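Local coordinates for protein tetraacyldisaccharide 4'-kinase (PDB 4EHX) that probably transfers the gamma-phosphate of ATP to the 4'-position of a tetraacyldisaccharide 1-phosphate, forming lipid IVA at the membrane surface, at residues Leu153-Lys157 with Lys158-Asp162. Residues are numbered along the deposited sequence; the frame is centred on the assembly and turned at random.
Sequences LLLKK and KDLKD
Asp-159 OD2 is gripped by two donors where strand 150-156 runs into the short helix 157-160. Lys-156 N donates to Asp-159 OD2 at 2.9 Å in a nearly straight bond (171°) that comes from above the carboxylate plane, and a water donates to the same oxygen while also donating to Leu-154 O, 2.6 Å from the water oxygen. In the opposite direction, Asp-159 N donates to Lys-156 O at 2.8 Å. Lys-156 and Asp-159 are thus tied by a reciprocal pair that turns the strand end into the single turn of the helix, the carboxylate holding the N-H of the residue three before it. Asp-159 CG lies anti to its carbonyl carbon (chi1 -68°), which swings the carboxylate back over the end of the strand. Across it, at about a right angle, runs the extended chain of Lys-156, with Lys-156 CG 3.4 Å from Asp-159 OD2. That chain carries Lys-156 NZ past the carboxylate, 4.8 Å from Asp-159 OD1 and not in contact with it, to Gly-48 O of the predicted ATP-binding loop and to a bound methylpentanediol. Asp-159 OD1 bonds to Ser-45 OG in the same loop. Leu-155 CD1 also touches Leu-160 CD2 at 4.2 Å, and a weak bond links Leu-160 N to Lys-157 O. Replacement of Asp-159 by an alanine is likely to leave Lys-156 N, the bridging water and the Ser-45 hydroxyl without this partner, and the turn held by backbone bonds. With one oxygen fastened to the strand end and the other to Ser-45, this buried carboxylate probably helps position the P-loop.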
loop_
_atom_site.group_PDB
_atom_site.type_symbol
_atom_site.label_atom_id
_atom_site.label_comp_id
_atom_site.label_asym_id
_atom_site.label_seq_id
_atom_site.Cartn_x
_atom_site.Cartn_y
_atom_site.Cartn_z
ATOM N N LEU A 153 -12.284 0.120 -2.514
ATOM C CA LEU A 153 -12.062 -0.437 -1.189
ATOM C C LEU A 153 -11.579 -1.862 -1.307
ATOM O O LEU A 153 -12.223 -2.696 -1.953
ATOM C CB LEU A 153 -13.364 -0.435 -0.384
ATOM C CG LEU A 153 -13.247 -1.052 1.019
ATOM C CD1 LEU A 153 -12.380 -0.187 1.921
ATOM C CD2 LEU A 153 -14.654 -1.279 1.655
ATOM N N LEU A 154 -10.457 -2.149 -0.663
ATOM C CA LEU A 154 -9.931 -3.516 -0.619
ATOM C C LEU A 154 -10.443 -4.186 0.632
ATOM O O LEU A 154 -10.427 -3.583 1.715
ATOM C CB LEU A 154 -8.400 -3.510 -0.592
ATOM C CG LEU A 154 -7.697 -3.425 -1.954
ATOM C CD1 LEU A 154 -8.153 -2.214 -2.755
ATOM C CD2 LEU A 154 -6.179 -3.380 -1.734
ATOM N N LEU A 155 -10.879 -5.431 0.481
ATOM C CA LEU A 155 -11.398 -6.231 1.583
ATOM C C LEU A 155 -10.765 -7.605 1.557
ATOM O O LEU A 155 -10.773 -8.262 0.518
ATOM C CB LEU A 155 -12.902 -6.440 1.417
ATOM C CG LEU A 155 -13.965 -5.507 1.985
ATOM C CD1 LEU A 155 -15.303 -6.182 1.731
ATOM C CD2 LEU A 155 -13.774 -5.227 3.480
ATOM N N LYS A 156 -10.248 -8.064 2.692
ATOM C CA LYS A 156 -9.856 -9.473 2.793
ATOM C C LYS A 156 -10.843 -10.264 3.641
ATOM O O LYS A 156 -11.578 -9.699 4.458
ATOM C CB LYS A 156 -8.436 -9.620 3.336
ATOM C CG LYS A 156 -8.256 -9.071 4.717
ATOM C CD LYS A 156 -6.800 -9.056 5.109
ATOM C CE LYS A 156 -6.616 -8.318 6.416
ATOM N NZ LYS A 156 -5.179 -8.220 6.778
ATOM N N LYS A 157 -10.870 -11.576 3.450
ATOM C CA LYS A 157 -11.849 -12.401 4.157
ATOM C C LYS A 157 -11.800 -12.128 5.662
ATOM O O LYS A 157 -12.834 -12.021 6.314
ATOM C CB LYS A 157 -11.630 -13.891 3.862
ATOM C CG LYS A 157 -12.693 -14.805 4.483
ATOM C CD LYS A 157 -12.379 -16.276 4.195
ATOM C CE LYS A 157 -13.429 -17.210 4.773
ATOM N NZ LYS A 157 -13.063 -18.638 4.536
ATOM N N LYS A 158 -10.594 -12.000 6.208
ATOM C CA LYS A 158 -10.419 -11.741 7.644
ATOM C C LYS A 158 -11.175 -10.491 8.128
ATOM O O LYS A 158 -11.675 -10.456 9.264
ATOM C CB LYS A 158 -8.931 -11.590 7.958
ATOM C CG LYS A 158 -8.603 -11.526 9.448
ATOM C CD LYS A 158 -7.145 -11.153 9.650
ATOM C CE LYS A 158 -6.780 -11.101 11.126
ATOM N NZ LYS A 158 -5.376 -10.633 11.328
ATOM N N ASP A 159 -11.245 -9.468 7.276
ATOM C CA ASP A 159 -11.942 -8.217 7.624
ATOM C C ASP A 159 -13.401 -8.461 7.990
ATOM O O ASP A 159 -13.930 -7.839 8.920
ATOM C CB ASP A 159 -11.891 -7.216 6.464
ATOM C CG ASP A 159 -10.493 -6.677 6.202
ATOM O OD1 ASP A 159 -9.681 -6.621 7.152
ATOM O OD2 ASP A 159 -10.207 -6.287 5.043
ATOM N N LEU A 160 -14.060 -9.350 7.247
ATOM C CA LEU A 160 -15.491 -9.614 7.447
ATOM C C LEU A 160 -15.796 -10.241 8.804
ATOM O O LEU A 160 -16.938 -10.207 9.273
ATOM C CB LEU A 160 -16.032 -10.513 6.335
ATOM C CG LEU A 160 -15.982 -9.961 4.909
ATOM C CD1 LEU A 160 -16.489 -11.002 3.930
ATOM C CD2 LEU A 160 -16.803 -8.684 4.803
ATOM N N LYS A 161 -14.776 -10.809 9.436
ATOM C CA LYS A 161 -14.958 -11.450 10.731
ATOM C C LYS A 161 -14.364 -10.622 11.865
ATOM O O LYS A 161 -14.392 -11.045 13.015
ATOM C CB LYS A 161 -14.314 -12.839 10.720
ATOM C CG LYS A 161 -14.804 -13.741 9.593
ATOM C CD LYS A 161 -13.999 -15.035 9.496
ATOM C CE LYS A 161 -12.599 -14.784 8.957
ATOM N NZ LYS A 161 -11.898 -16.048 8.600
ATOM N N ASP A 162 -13.832 -9.446 11.539
ATOM C CA ASP A 162 -13.025 -8.671 12.477
ATOM C C ASP A 162 -13.863 -7.684 13.305
ATOM O O ASP A 162 -15.075 -7.583 13.132
ATOM C CB ASP A 162 -11.939 -7.917 11.701
ATOM C CG ASP A 162 -10.646 -7.756 12.491
ATOM O OD1 ASP A 162 -10.713 -7.585 13.723
ATOM O OD2 ASP A 162 -9.555 -7.804 11.874
HETATM O O HOH W 1 -10.593 -3.607 4.298
#